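Local coordinates for Phenylalanine/tyrosine ammonia-lyase (Rhodosporidium toruloides, PDB 1Y2M), which catalyses the non-oxidative deamination of L-phenylalanine and L-tyrosine to trans-cinnamate and p-coumarate, the committing step of phenylpropanoid metabolism, at residues Thr425-Ala430 against His483-Val488; His284-Leu289 against Glu515-Leu520; Asp460-Tyr465 against Ser590-Pro595. One frame throughout, in Å; residues are numbered along the deposited sequence.

Contact 1. Residues Thr425-Ala430 against His483-Val488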
ATOM      1  N   THR B 425      -2.675  -4.036 -14.437  1.00  9.03           N
ATOM      2  CA  THR B 425      -4.026  -4.578 -14.597  1.00  9.21           C
ATOM      3  C   THR B 425      -4.741  -4.573 -13.243  1.00 10.27           C
ATOM      4  O   THR B 425      -5.957  -4.303 -13.190  1.00 10.19           O
ATOM      5  CB  THR B 425      -3.954  -5.968 -15.235  1.00  9.20           C
ATOM      6  OG1 THR B 425      -3.344  -5.859 -16.533  1.00  9.28           O
ATOM      7  CG2 THR B 425      -5.358  -6.656 -15.340  1.00 12.86           C
ATOM      8  N   ARG B 426      -4.050  -4.875 -12.133  1.00  8.67           N
ATOM      9  CA  ARG B 426      -4.763  -4.987 -10.857  1.00  8.74           C
ATOM     10  C   ARG B 426      -5.257  -3.608 -10.398  1.00  9.41           C
ATOM     11  O   ARG B 426      -6.339  -3.459  -9.806  1.00  9.60           O
ATOM     12  CB  ARG B 426      -3.818  -5.610  -9.830  1.00 10.58           C
ATOM     13  CG  ARG B 426      -4.555  -6.119  -8.618  1.00  8.48           C
ATOM     14  CD  ARG B 426      -3.708  -7.015  -7.735  1.00 10.46           C
ATOM     15  NE  ARG B 426      -2.449  -6.416  -7.284  1.00  8.45           N
ATOM     16  CZ  ARG B 426      -1.225  -6.612  -7.818  1.00  7.53           C
ATOM     17  NH1 ARG B 426      -0.175  -6.024  -7.274  1.00  9.93           N
ATOM     18  NH2 ARG B 426      -1.004  -7.374  -8.877  1.00  8.95           N
ATOM     19  N   LEU B 427      -4.497  -2.602 -10.717  1.00  9.59           N
ATOM     20  CA  LEU B 427      -4.900  -1.247 -10.387  1.00 10.14           C
ATOM     21  C   LEU B 427      -6.082  -0.888 -11.266  1.00  9.05           C
ATOM     22  O   LEU B 427      -7.084  -0.357 -10.789  1.00  9.10           O
ATOM     23  CB  LEU B 427      -3.723  -0.262 -10.554  1.00 11.93           C
ATOM     24  CG  LEU B 427      -4.072   1.198 -10.209  1.00 12.16           C
ATOM     25  CD1 LEU B 427      -4.654   1.402  -8.843  1.00  9.53           C
ATOM     26  CD2 LEU B 427      -2.837   2.018 -10.398  1.00 13.81           C
ATOM     27  N   GLY B 428      -6.012  -1.215 -12.547  1.00  9.47           N
ATOM     28  CA  GLY B 428      -7.189  -1.032 -13.415  1.00 10.53           C
ATOM     29  C   GLY B 428      -8.477  -1.681 -12.965  1.00 11.84           C
ATOM     30  O   GLY B 428      -9.542  -1.083 -13.029  1.00  9.88           O
ATOM     31  N   LEU B 429      -8.361  -2.915 -12.474  1.00  9.44           N
ATOM     32  CA  LEU B 429      -9.526  -3.671 -11.955  1.00  9.59           C
ATOM     33  C   LEU B 429     -10.150  -2.900 -10.785  1.00  8.88           C
ATOM     34  O   LEU B 429     -11.386  -2.838 -10.630  1.00  7.87           O
ATOM     35  CB  LEU B 429      -9.145  -5.096 -11.572  1.00  8.65           C
ATOM     36  CG  LEU B 429      -8.727  -5.970 -12.754  1.00  8.52           C
ATOM     37  CD1 LEU B 429      -8.060  -7.241 -12.267  1.00 10.67           C
ATOM     38  CD2 LEU B 429      -9.928  -6.243 -13.687  1.00  9.41           C
ATOM     39  N   ALA B 430      -9.304  -2.309  -9.950  1.00  8.59           N
ATOM     40  CA  ALA B 430      -9.810  -1.555  -8.815  1.00  9.50           C
ATOM     41  C   ALA B 430     -10.528  -0.288  -9.309  1.00  8.68           C
ATOM     42  O   ALA B 430     -11.520   0.143  -8.726  1.00  9.47           O
ATOM     43  CB  ALA B 430      -8.686  -1.177  -7.890  1.00 11.22           C
ATOM     44  N   HIS B 483      -7.417  -2.657  -1.589  1.00 11.17           N
ATOM     45  CA  HIS B 483      -6.226  -3.213  -0.935  1.00  8.94           C
ATOM     46  C   HIS B 483      -5.453  -4.118  -1.872  1.00  8.82           C
ATOM     47  O   HIS B 483      -4.225  -4.119  -1.872  1.00  9.52           O
ATOM     48  CB  HIS B 483      -6.662  -3.939   0.337  1.00 10.42           C
ATOM     49  CG  HIS B 483      -5.604  -4.756   0.964  1.00 12.04           C
ATOM     50  ND1 HIS B 483      -5.393  -6.080   0.657  1.00 12.82           N
ATOM     51  CD2 HIS B 483      -4.709  -4.435   1.929  1.00 12.99           C
ATOM     52  CE1 HIS B 483      -4.394  -6.537   1.395  1.00 11.74           C
ATOM     53  NE2 HIS B 483      -3.988  -5.565   2.203  1.00  9.10           N
ATOM     54  N   LEU B 484      -6.156  -4.913  -2.672  1.00  8.07           N
ATOM     55  CA  LEU B 484      -5.474  -5.822  -3.615  1.00  7.76           C
ATOM     56  C   LEU B 484      -4.542  -5.029  -4.529  1.00 10.39           C
ATOM     57  O   LEU B 484      -3.499  -5.554  -4.933  1.00  9.59           O
ATOM     58  CB  LEU B 484      -6.492  -6.616  -4.447  1.00  9.60           C
ATOM     59  CG  LEU B 484      -6.955  -7.884  -3.732  1.00 10.26           C
ATOM     60  CD1 LEU B 484      -8.245  -8.447  -4.333  1.00 10.37           C
ATOM     61  CD2 LEU B 484      -5.838  -8.960  -3.807  1.00 14.53           C
ATOM     62  N   ALA B 485      -4.986  -3.851  -4.962  1.00  8.19           N
ATOM     63  CA  ALA B 485      -4.315  -2.972  -5.985  1.00  8.98           C
ATOM     64  C   ALA B 485      -2.966  -2.430  -5.634  1.00  6.38           C
ATOM     65  O   ALA B 485      -2.242  -1.874  -6.525  1.00  9.35           O
ATOM     66  CB  ALA B 485      -5.223  -1.846  -6.432  1.00 10.71           C
ATOM     67  N   ASN B 486      -2.543  -2.466  -4.363  1.00  6.11           N
ATOM     68  CA  ASN B 486      -1.181  -2.067  -3.999  1.00  7.74           C
ATOM     69  C   ASN B 486      -0.185  -2.938  -4.720  1.00  7.84           C
ATOM     70  O   ASN B 486      -0.467  -4.110  -5.002  1.00  7.77           O
ATOM     71  CB  ASN B 486      -0.939  -2.129  -2.484  1.00  8.93           C
ATOM     72  CG  ASN B 486      -1.807  -1.140  -1.739  1.00 10.17           C
ATOM     73  OD1 ASN B 486      -1.827   0.062  -2.095  1.00  8.51           O
ATOM     74  ND2 ASN B 486      -2.585  -1.646  -0.769  1.00 10.66           N
ATOM     75  N   PRO B 487       0.971  -2.371  -5.063  1.00  8.96           N
ATOM     76  CA  PRO B 487       1.927  -3.185  -5.832  1.00  8.04           C
ATOM     77  C   PRO B 487       2.593  -4.281  -5.015  1.00  7.33           C
ATOM     78  O   PRO B 487       2.839  -4.129  -3.823  1.00 10.14           O
ATOM     79  CB  PRO B 487       2.980  -2.175  -6.273  1.00  8.50           C
ATOM     80  CG  PRO B 487       2.894  -1.042  -5.304  1.00 11.39           C
ATOM     81  CD  PRO B 487       1.430  -0.971  -4.904  1.00  9.89           C
ATOM     82  N   VAL B 488       2.847  -5.416  -5.682  1.00  8.94           N
ATOM     83  CA  VAL B 488       3.686  -6.449  -5.124  1.00  7.93           C
ATOM     84  C   VAL B 488       5.153  -6.202  -5.413  1.00  5.33           C
ATOM     85  O   VAL B 488       6.020  -6.528  -4.591  1.00  8.58           O
ATOM     86  CB  VAL B 488       3.267  -7.807  -5.762  1.00  8.95           C
ATOM     87  CG1 VAL B 488       4.293  -8.936  -5.608  1.00 13.89           C
ATOM     88  CG2 VAL B 488       1.880  -8.235  -5.260  1.00 10.10           C
TER

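Contact 2. Residues His284-Leu289 against Glu515-Leu520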
ATOM      1  N   HIS B 284      -6.862 -11.995 -20.183  1.00  9.83           N
ATOM      2  CA  HIS B 284      -8.078 -12.425 -20.877  1.00  9.54           C
ATOM      3  C   HIS B 284      -9.334 -12.097 -20.065  1.00  8.79           C
ATOM      4  O   HIS B 284     -10.283 -11.468 -20.582  1.00 10.53           O
ATOM      5  CB  HIS B 284      -7.974 -13.925 -21.165  1.00  7.48           C
ATOM      6  CG  HIS B 284      -9.227 -14.573 -21.655  1.00  8.91           C
ATOM      7  ND1 HIS B 284     -10.259 -14.926 -20.812  1.00 12.10           N
ATOM      8  CD2 HIS B 284      -9.567 -15.033 -22.890  1.00 13.90           C
ATOM      9  CE1 HIS B 284     -11.199 -15.540 -21.532  1.00 10.92           C
ATOM     10  NE2 HIS B 284     -10.807 -15.617 -22.785  1.00 13.62           N
ATOM     11  N   ASP B 285      -9.309 -12.434 -18.787  1.00  9.13           N
ATOM     12  CA  ASP B 285     -10.509 -12.249 -17.984  1.00  9.25           C
ATOM     13  C   ASP B 285     -10.781 -10.769 -17.743  1.00 11.05           C
ATOM     14  O   ASP B 285     -11.931 -10.327 -17.751  1.00 11.12           O
ATOM     15  CB  ASP B 285     -10.368 -13.049 -16.685  1.00  9.07           C
ATOM     16  CG  ASP B 285     -10.447 -14.558 -16.889  1.00 14.50           C
ATOM     17  OD1 ASP B 285     -10.847 -15.049 -17.960  1.00 10.78           O
ATOM     18  OD2 ASP B 285     -10.133 -15.263 -15.916  1.00 14.56           O
ATOM     19  N   ALA B 286      -9.703 -10.007 -17.556  1.00  9.40           N
ATOM     20  CA  ALA B 286      -9.800  -8.561 -17.328  1.00 10.12           C
ATOM     21  C   ALA B 286     -10.398  -7.892 -18.526  1.00  9.44           C
ATOM     22  O   ALA B 286     -11.177  -6.959 -18.399  1.00 10.48           O
ATOM     23  CB  ALA B 286      -8.444  -7.976 -16.996  1.00 10.02           C
ATOM     24  N   HIS B 287     -10.033  -8.327 -19.727  1.00  6.74           N
ATOM     25  CA  HIS B 287     -10.619  -7.687 -20.931  1.00  7.77           C
ATOM     26  C   HIS B 287     -12.136  -7.821 -20.923  1.00  7.88           C
ATOM     27  O   HIS B 287     -12.889  -6.903 -21.283  1.00  8.72           O
ATOM     28  CB  HIS B 287     -10.131  -8.366 -22.195  1.00  8.18           C
ATOM     29  CG  HIS B 287      -8.733  -7.998 -22.633  1.00  8.49           C
ATOM     30  ND1 HIS B 287      -8.299  -6.696 -22.778  1.00 10.87           N
ATOM     31  CD2 HIS B 287      -7.722  -8.788 -23.079  1.00 10.26           C
ATOM     32  CE1 HIS B 287      -7.058  -6.710 -23.246  1.00 12.53           C
ATOM     33  NE2 HIS B 287      -6.688  -7.972 -23.447  1.00 11.54           N
HETATM   34  N   MSE B 288     -12.597  -9.015 -20.532  1.00  8.97           N
HETATM   35  CA  MSE B 288     -14.040  -9.279 -20.526  1.00  8.61           C
HETATM   36  C   MSE B 288     -14.749  -8.402 -19.506  1.00 10.27           C
HETATM   37  O   MSE B 288     -15.833  -7.888 -19.743  1.00 10.36           O
HETATM   38  CB  MSE B 288     -14.365 -10.744 -20.230  1.00 10.23           C
HETATM   39  CG  MSE B 288     -13.647 -11.720 -21.071  1.00  9.43           C
HETATM   40 SE   MSE B 288     -13.889 -11.398 -22.999  1.00 21.61          SE
HETATM   41  CE  MSE B 288     -12.403 -12.650 -23.539  1.00 20.45           C
ATOM     42  N   LEU B 289     -14.108  -8.216 -18.351  1.00  8.22           N
ATOM     43  CA  LEU B 289     -14.697  -7.484 -17.272  1.00  8.27           C
ATOM     44  C   LEU B 289     -14.704  -5.984 -17.659  1.00  7.85           C
ATOM     45  O   LEU B 289     -15.629  -5.280 -17.330  1.00  9.06           O
ATOM     46  CB  LEU B 289     -13.928  -7.724 -15.985  1.00  7.97           C
ATOM     47  CG  LEU B 289     -14.071  -9.080 -15.321  1.00  9.70           C
ATOM     48  CD1 LEU B 289     -13.057  -9.228 -14.206  1.00 11.91           C
ATOM     49  CD2 LEU B 289     -15.473  -9.261 -14.763  1.00 10.38           C
ATOM     50  N   GLU B 515      -7.093 -12.749  -8.266  1.00  8.34           N
ATOM     51  CA  GLU B 515      -8.055 -12.572  -7.180  1.00 10.35           C
ATOM     52  C   GLU B 515      -8.868 -11.296  -7.434  1.00  9.24           C
ATOM     53  O   GLU B 515     -10.093 -11.286  -7.215  1.00 10.00           O
ATOM     54  CB  GLU B 515      -7.358 -12.502  -5.835  1.00 11.29           C
ATOM     55  CG  GLU B 515      -8.381 -12.495  -4.691  1.00 10.12           C
ATOM     56  CD  GLU B 515      -7.825 -12.632  -3.281  1.00 17.09           C
ATOM     57  OE1 GLU B 515      -6.587 -12.844  -3.082  1.00 15.05           O
ATOM     58  OE2 GLU B 515      -8.656 -12.528  -2.332  1.00 13.84           O
ATOM     59  N   SER B 516      -8.225 -10.222  -7.911  1.00  9.41           N
ATOM     60  CA  SER B 516      -8.986  -9.021  -8.238  1.00  8.22           C
ATOM     61  C   SER B 516      -9.999  -9.291  -9.351  1.00  8.56           C
ATOM     62  O   SER B 516     -11.133  -8.804  -9.296  1.00  9.04           O
ATOM     63  CB  SER B 516      -8.092  -7.868  -8.652  1.00  9.78           C
ATOM     64  OG  SER B 516      -7.340  -7.444  -7.525  1.00  9.44           O
ATOM     65  N   ASN B 517      -9.652 -10.133 -10.333  1.00  8.97           N
ATOM     66  CA  ASN B 517     -10.643 -10.529 -11.338  1.00  7.80           C
ATOM     67  C   ASN B 517     -11.846 -11.156 -10.686  1.00  7.32           C
ATOM     68  O   ASN B 517     -12.989 -10.867 -11.063  1.00  9.71           O
ATOM     69  CB  ASN B 517     -10.136 -11.483 -12.437  1.00  9.52           C
ATOM     70  CG  ASN B 517      -9.291 -10.812 -13.479  1.00 11.85           C
ATOM     71  OD1 ASN B 517      -9.496  -9.647 -13.794  1.00  9.94           O
ATOM     72  ND2 ASN B 517      -8.384 -11.594 -14.111  1.00  8.16           N
ATOM     73  N   ASP B 518     -11.616 -12.002  -9.693  1.00  8.91           N
ATOM     74  CA  ASP B 518     -12.667 -12.748  -9.033  1.00  8.73           C
ATOM     75  C   ASP B 518     -13.575 -11.786  -8.276  1.00  7.36           C
ATOM     76  O   ASP B 518     -14.820 -11.813  -8.381  1.00  9.91           O
ATOM     77  CB  ASP B 518     -12.040 -13.742  -8.061  1.00 12.13           C
ATOM     78  CG  ASP B 518     -13.028 -14.818  -7.583  1.00 15.31           C
ATOM     79  OD1 ASP B 518     -13.996 -15.193  -8.332  1.00 15.82           O
ATOM     80  OD2 ASP B 518     -12.789 -15.335  -6.466  1.00 16.70           O
ATOM     81  N   VAL B 519     -12.955 -10.901  -7.490  1.00  7.85           N
ATOM     82  CA  VAL B 519     -13.739  -9.911  -6.730  1.00  8.14           C
ATOM     83  C   VAL B 519     -14.500  -8.990  -7.625  1.00  8.39           C
ATOM     84  O   VAL B 519     -15.678  -8.657  -7.333  1.00  9.16           O
ATOM     85  CB  VAL B 519     -12.851  -9.177  -5.751  1.00  9.53           C
ATOM     86  CG1 VAL B 519     -13.612  -8.106  -4.985  1.00  8.82           C
ATOM     87  CG2 VAL B 519     -12.230 -10.205  -4.814  1.00 10.81           C
ATOM     88  N   LEU B 520     -13.865  -8.536  -8.710  1.00  8.73           N
ATOM     89  CA  LEU B 520     -14.579  -7.657  -9.655  1.00  8.02           C
ATOM     90  C   LEU B 520     -15.742  -8.432 -10.263  1.00  8.95           C
ATOM     91  O   LEU B 520     -16.787  -7.833 -10.528  1.00  9.15           O
ATOM     92  CB  LEU B 520     -13.666  -7.122 -10.758  1.00  9.73           C
ATOM     93  CG  LEU B 520     -14.296  -6.087 -11.706  1.00 10.62           C
ATOM     94  CD1 LEU B 520     -15.043  -4.958 -11.007  1.00 12.29           C
ATOM     95  CD2 LEU B 520     -13.270  -5.431 -12.633  1.00  9.87           C
TER
HETATM   96  O   HOH W   1      -8.094 -14.603 -13.971  1.00 11.27           O

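Contact 3. Residues Asp460-Tyr465 against Ser590-Pro595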
ATOM      1  N   ASP B 460     -44.479  -2.731  -1.577  1.00 11.17           N
ATOM      2  CA  ASP B 460     -44.315  -1.697  -0.516  1.00 11.40           C
ATOM      3  C   ASP B 460     -42.969  -1.809   0.196  1.00 11.13           C
ATOM      4  O   ASP B 460     -42.606  -2.884   0.676  1.00 10.63           O
ATOM      5  CB  ASP B 460     -45.462  -1.755   0.500  1.00 13.80           C
ATOM      6  CG  ASP B 460     -46.697  -0.958   0.069  1.00 11.24           C
ATOM      7  OD1 ASP B 460     -46.720  -0.292  -0.975  1.00 11.62           O
ATOM      8  OD2 ASP B 460     -47.669  -0.990   0.840  1.00 13.37           O
ATOM      9  N   PRO B 461     -42.206  -0.700   0.233  1.00 11.50           N
ATOM     10  CA  PRO B 461     -40.871  -0.713   0.798  1.00 13.15           C
ATOM     11  C   PRO B 461     -40.844  -0.898   2.299  1.00 12.79           C
ATOM     12  O   PRO B 461     -39.784  -1.216   2.849  1.00 13.17           O
ATOM     13  CB  PRO B 461     -40.296   0.658   0.406  1.00 18.12           C
ATOM     14  CG  PRO B 461     -41.207   1.281  -0.485  1.00 18.40           C
ATOM     15  CD  PRO B 461     -42.501   0.564  -0.474  1.00 13.57           C
ATOM     16  N   SER B 462     -41.955  -0.670   2.982  1.00 12.21           N
ATOM     17  CA  SER B 462     -41.991  -0.879   4.434  1.00 12.89           C
ATOM     18  C   SER B 462     -41.642  -2.277   4.849  1.00 12.65           C
ATOM     19  O   SER B 462     -41.129  -2.491   5.960  1.00 15.43           O
ATOM     20  CB  SER B 462     -43.303  -0.456   5.056  1.00 11.41           C
ATOM     21  OG  SER B 462     -44.361  -1.155   4.522  1.00 11.06           O
ATOM     22  N   LEU B 463     -41.819  -3.220   3.942  1.00 11.13           N
ATOM     23  CA  LEU B 463     -41.542  -4.646   4.238  1.00 13.51           C
ATOM     24  C   LEU B 463     -40.725  -5.303   3.154  1.00 11.33           C
ATOM     25  O   LEU B 463     -40.741  -6.507   2.987  1.00 11.55           O
ATOM     26  CB  LEU B 463     -42.828  -5.424   4.539  1.00 18.49           C
ATOM     27  CG  LEU B 463     -43.454  -5.089   5.907  1.00 18.61           C
ATOM     28  CD1 LEU B 463     -44.792  -5.772   6.095  1.00 23.04           C
ATOM     29  CD2 LEU B 463     -42.536  -5.498   7.055  1.00 20.75           C
ATOM     30  N   SER B 464     -39.959  -4.491   2.452  1.00 11.49           N
ATOM     31  CA  SER B 464     -39.084  -5.016   1.395  1.00 10.88           C
ATOM     32  C   SER B 464     -37.920  -4.079   1.179  1.00 11.56           C
ATOM     33  O   SER B 464     -38.114  -2.903   0.788  1.00 10.71           O
ATOM     34  CB  SER B 464     -39.863  -5.160   0.095  1.00 11.56           C
ATOM     35  OG  SER B 464     -39.019  -5.597  -0.966  1.00 12.43           O
ATOM     36  N   TYR B 465     -36.721  -4.619   1.418  1.00  9.50           N
ATOM     37  CA  TYR B 465     -35.449  -3.903   1.307  1.00 12.38           C
ATOM     38  C   TYR B 465     -34.553  -4.520   0.213  1.00 11.74           C
ATOM     39  O   TYR B 465     -33.323  -4.444   0.277  1.00 10.68           O
ATOM     40  CB  TYR B 465     -34.715  -3.937   2.648  1.00 12.94           C
ATOM     41  CG  TYR B 465     -35.638  -3.744   3.811  1.00 18.17           C
ATOM     42  CD1 TYR B 465     -36.401  -2.614   3.908  1.00 17.55           C
ATOM     43  CD2 TYR B 465     -35.790  -4.749   4.771  1.00 25.74           C
ATOM     44  CE1 TYR B 465     -37.359  -2.470   4.997  1.00 19.32           C
ATOM     45  CE2 TYR B 465     -36.688  -4.635   5.815  1.00 28.38           C
ATOM     46  CZ  TYR B 465     -37.471  -3.501   5.932  1.00 28.89           C
ATOM     47  OH  TYR B 465     -38.344  -3.422   7.000  1.00 27.80           O
ATOM     48  N   SER B 590     -39.795   6.175  -1.407  1.00 12.05           N
ATOM     49  CA  SER B 590     -39.717   5.304  -0.222  1.00 11.81           C
ATOM     50  C   SER B 590     -41.034   5.161   0.510  1.00 13.83           C
ATOM     51  O   SER B 590     -41.044   4.521   1.534  1.00 13.88           O
ATOM     52  CB  SER B 590     -38.671   5.796   0.776  1.00 15.88           C
ATOM     53  OG  SER B 590     -37.412   5.911   0.117  1.00 17.60           O
ATOM     54  N   TYR B 591     -42.118   5.800   0.027  1.00  9.55           N
ATOM     55  CA  TYR B 591     -43.429   5.694   0.623  1.00  9.67           C
ATOM     56  C   TYR B 591     -44.133   4.463   0.130  1.00 10.60           C
ATOM     57  O   TYR B 591     -43.996   4.081  -1.047  1.00 11.30           O
ATOM     58  CB  TYR B 591     -44.324   6.878   0.212  1.00 10.82           C
ATOM     59  CG  TYR B 591     -44.098   8.227   0.865  1.00 11.21           C
ATOM     60  CD1 TYR B 591     -45.195   9.007   1.210  1.00 15.45           C
ATOM     61  CD2 TYR B 591     -42.834   8.749   1.080  1.00 14.15           C
ATOM     62  CE1 TYR B 591     -45.052  10.236   1.782  1.00 13.21           C
ATOM     63  CE2 TYR B 591     -42.691  10.023   1.657  1.00 18.10           C
ATOM     64  CZ  TYR B 591     -43.813  10.739   1.994  1.00 16.78           C
ATOM     65  OH  TYR B 591     -43.773  11.978   2.574  1.00 18.31           O
ATOM     66  N   ASP B 592     -44.937   3.883   1.016  1.00 10.42           N
ATOM     67  CA  ASP B 592     -45.844   2.834   0.645  1.00 10.24           C
ATOM     68  C   ASP B 592     -46.912   3.402  -0.322  1.00 10.03           C
ATOM     69  O   ASP B 592     -47.147   4.625  -0.388  1.00 10.37           O
ATOM     70  CB  ASP B 592     -46.454   2.243   1.881  1.00 10.15           C
ATOM     71  CG  ASP B 592     -45.527   1.228   2.587  1.00 13.02           C
ATOM     72  OD1 ASP B 592     -44.373   1.016   2.167  1.00 11.94           O
ATOM     73  OD2 ASP B 592     -45.976   0.646   3.598  1.00 13.56           O
ATOM     74  N   LEU B 593     -47.514   2.504  -1.094  1.00 11.44           N
ATOM     75  CA  LEU B 593     -48.308   2.899  -2.246  1.00 11.59           C
ATOM     76  C   LEU B 593     -49.468   3.816  -1.896  1.00 12.98           C
ATOM     77  O   LEU B 593     -49.640   4.875  -2.491  1.00 10.10           O
ATOM     78  CB  LEU B 593     -48.792   1.661  -2.982  1.00 11.59           C
ATOM     79  CG  LEU B 593     -49.660   1.918  -4.205  1.00 12.95           C
ATOM     80  CD1 LEU B 593     -48.840   2.553  -5.278  1.00 11.76           C
ATOM     81  CD2 LEU B 593     -50.321   0.627  -4.725  1.00 14.57           C
ATOM     82  N   VAL B 594     -50.245   3.427  -0.903  1.00 12.68           N
ATOM     83  CA  VAL B 594     -51.429   4.194  -0.560  1.00 11.91           C
ATOM     84  C   VAL B 594     -51.068   5.606  -0.057  1.00 10.59           C
ATOM     85  O   VAL B 594     -51.544   6.592  -0.616  1.00 10.48           O
ATOM     86  CB  VAL B 594     -52.305   3.435   0.429  1.00 13.61           C
ATOM     87  CG1 VAL B 594     -53.464   4.324   0.960  1.00 12.84           C
ATOM     88  CG2 VAL B 594     -52.862   2.194  -0.283  1.00 12.39           C
ATOM     89  N   PRO B 595     -50.227   5.706   0.992  1.00 11.99           N
ATOM     90  CA  PRO B 595     -49.904   7.104   1.374  1.00 12.50           C
ATOM     91  C   PRO B 595     -49.156   7.905   0.300  1.00  8.48           C
ATOM     92  O   PRO B 595     -49.295   9.129   0.289  1.00  9.82           O
ATOM     93  CB  PRO B 595     -49.051   6.950   2.648  1.00 11.96           C
ATOM     94  CG  PRO B 595     -48.455   5.572   2.546  1.00 10.82           C
ATOM     95  CD  PRO B 595     -49.600   4.742   1.905  1.00 11.69           C
TER
HETATM   96  O   HOH W   2     -49.806   0.680   0.441  1.00 12.79           O

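Contact 1. Residues Thr425-Ala430 against His483-Val488
Arg426, on helix 416-443, reaches across to helix 468-484 and grips the backbone around its C-terminal end. Its aliphatic part runs nearly straight from the backbone (CG anti to the backbone N, chi1 -164°) and then bends at chi3, which swings the guanidinium along residues Leu484 to Val488. NE donates to Leu484 O at 2.7 Å; this short bond is bent, 140° at the hydrogen, and meets the carbonyl from above its plane. NH1 bonds to Asn486 O at 3.0 Å and is almost straight, at 174°. Both acceptors lie near the guanidinium plane, at its edge, so the flat group is held in its rotation by two carbonyls two residues apart. Beyond them the CG2 methyl of Val488 packs 3.6 Å from Arg426 NH1. NH1 also forms a salt bridge with Glu423, whose carboxylate accepts from Val488 N as well, while NH2 bonds to Ser509 and Thr513.

One residue on, Leu427 lays its CD1 methyl 4.1 Å from Ala485 CB. This is also where the two backbones come closest, with the CA atoms of Leu427 and Ala485 4.8 Å apart. Ala430, a turn later, adds its own methyl, CB to Ala485 CB at 3.8 Å, so Ala485 CB is wedged against one helical face built from Arg426 O, Leu427 and Ala430.

Helix 506-560 packs beside both partners, Ser516 touching Arg426 and Leu484, while Ala286 of helix 273-303 lies against Thr425 and Leu429. His483 of a second subunit bonds to Leu484 O, and Thr489 and Thr490 of a third pack on Leu427 and Ala485, so the contact is buried where three subunits meet.

Contact 2. Residues His284-Leu289 against Glu515-Leu520
Asn517 projects from helix 506-560 against Asp285, Ala286 and Leu289 of helix 273-303, at a helix-helix interface inside the long helical bundle characteristic of the PAL/histidase family. The two short segments run nearly parallel, their axes 27° apart and 10.0 Å at closest approach. The amide lies with its two ends on different neighbours. ND2 rests 3.6 Å from Asp285 CB, whereas OD1 faces Ala286, 3.7 Å from its CA. Leu289 reaches across obliquely with its CD1 methyl, which sits 3.5 Å from the backbone Asn517 O and also touches OD1. CG anti to the carbonyl carbon (chi1 -72°) leads the leucine toward residues 515-520, and chi2 then puts CD1 foremost, where it packs on Leu520 CB at 4.1 Å. Leu520 completes the layer with CD2 against Leu289 CB.

No direct hydrogen bond joins the segments; one water spans them, donating to Asp285 OD2 at 2.9 Å and accepting from Asn517 ND2 at 3.0 Å. The second proton of ND2 goes to Ala282 O, a turn earlier on helix 273-303, so two acceptors fix which way round the amide sits.

Asp285 is oriented in turn. Arg77 forms a salt bridge to OD1, and His284 ND1 donates to the same oxygen, which lies close to the imidazole plane; the donor comes from the anti side, tilted 31° out of the carboxylate plane. The arginine would be expected to favour the ionised acid. Leu429 of helix 416-443 packs on Leu520 and Asn517, its CD1 close to OD1. That oxygen is buried among carbon atoms without a hydrogen-bond partner in the model; within residues 284-289 the atom nearest Asn517 OD1 is Leu289 CD1, at 3.6 Å.

Contact 3. Residues Asp460-Tyr465 against Ser590-Pro595
The start of helix 593-611 is pinned here to the loop between helices 416-443 and 468-484: Asp460, Pro461 and Ser462 from the loop meet Asp592 and Leu593 from the helix start. Asp592 holds the N-cap position but makes no capping bond; its carboxylate reaches toward the loop and takes both donors of Ser462, its N-H and its hydroxyl. Ser462 N donates to Asp592 OD1 at 3.1 Å and Ser462 OG to Asp592 OD2 at 2.6 Å; in both bonds the aspartate oxygen offers its syn lone pair. The hydroxyl, between its backbone N and carbonyl carbon (chi1 60°), lies close enough to the N-H for both to reach the one carboxylate.

Asp460 serves the helix in return. Its OD1 accepts from Leu593 N at 2.9 Å, approached from above the carboxylate plane, and its OD2 takes a bond from a water that in turn accepts from Val594 N. This side chain thus serves the first two helix amides, one directly and one through water. The carboxylates of Asp460 and Asp592 stack with planes 7° apart, OD2 to OD2 at 3.6 Å. Pro461 runs alongside Asp592 in the opposite sense, with CD 3.3 Å from its OD1, and Pro461 CG rests 3.8 Å from Ser590 O.

Leu593 turns its end away to Ile634, Thr637 and Arg641 of helix 619-646, and Asp592 makes backbone hydrogen bonds to a fourth subunit. Ser590 lies about 9 Å, side chain to side chain, from Lys468, a cinnamate-binding residue. Two acids stacked so closely would repel if both were charged; donors from Ser462, the helix amides and water probably offset this, although the closeness may raise the pKa of one acid.

Overall arrangement
Contacts 1 and 2 form one buried block near the middle of the chain: their centres are 11 Å apart and they touch directly, Leu429 CD1 lying 3.2 Å from Asn517 OD1. Helices 416-443, 468-484, 506-560 and 273-303 supply their four segments, and along the chain contact 1 is nested inside the loop closed by contact 2. Contact 3, partly exposed, lies about 40 Å from contact 1 and 37 Å from contact 2, centre to centre. Their chemistry differs: an arginine holding backbone carbonyls, a largely apolar helix pair with one bridging water, and acids receiving amide and hydroxyl donors. All three also adjoin the second subunit.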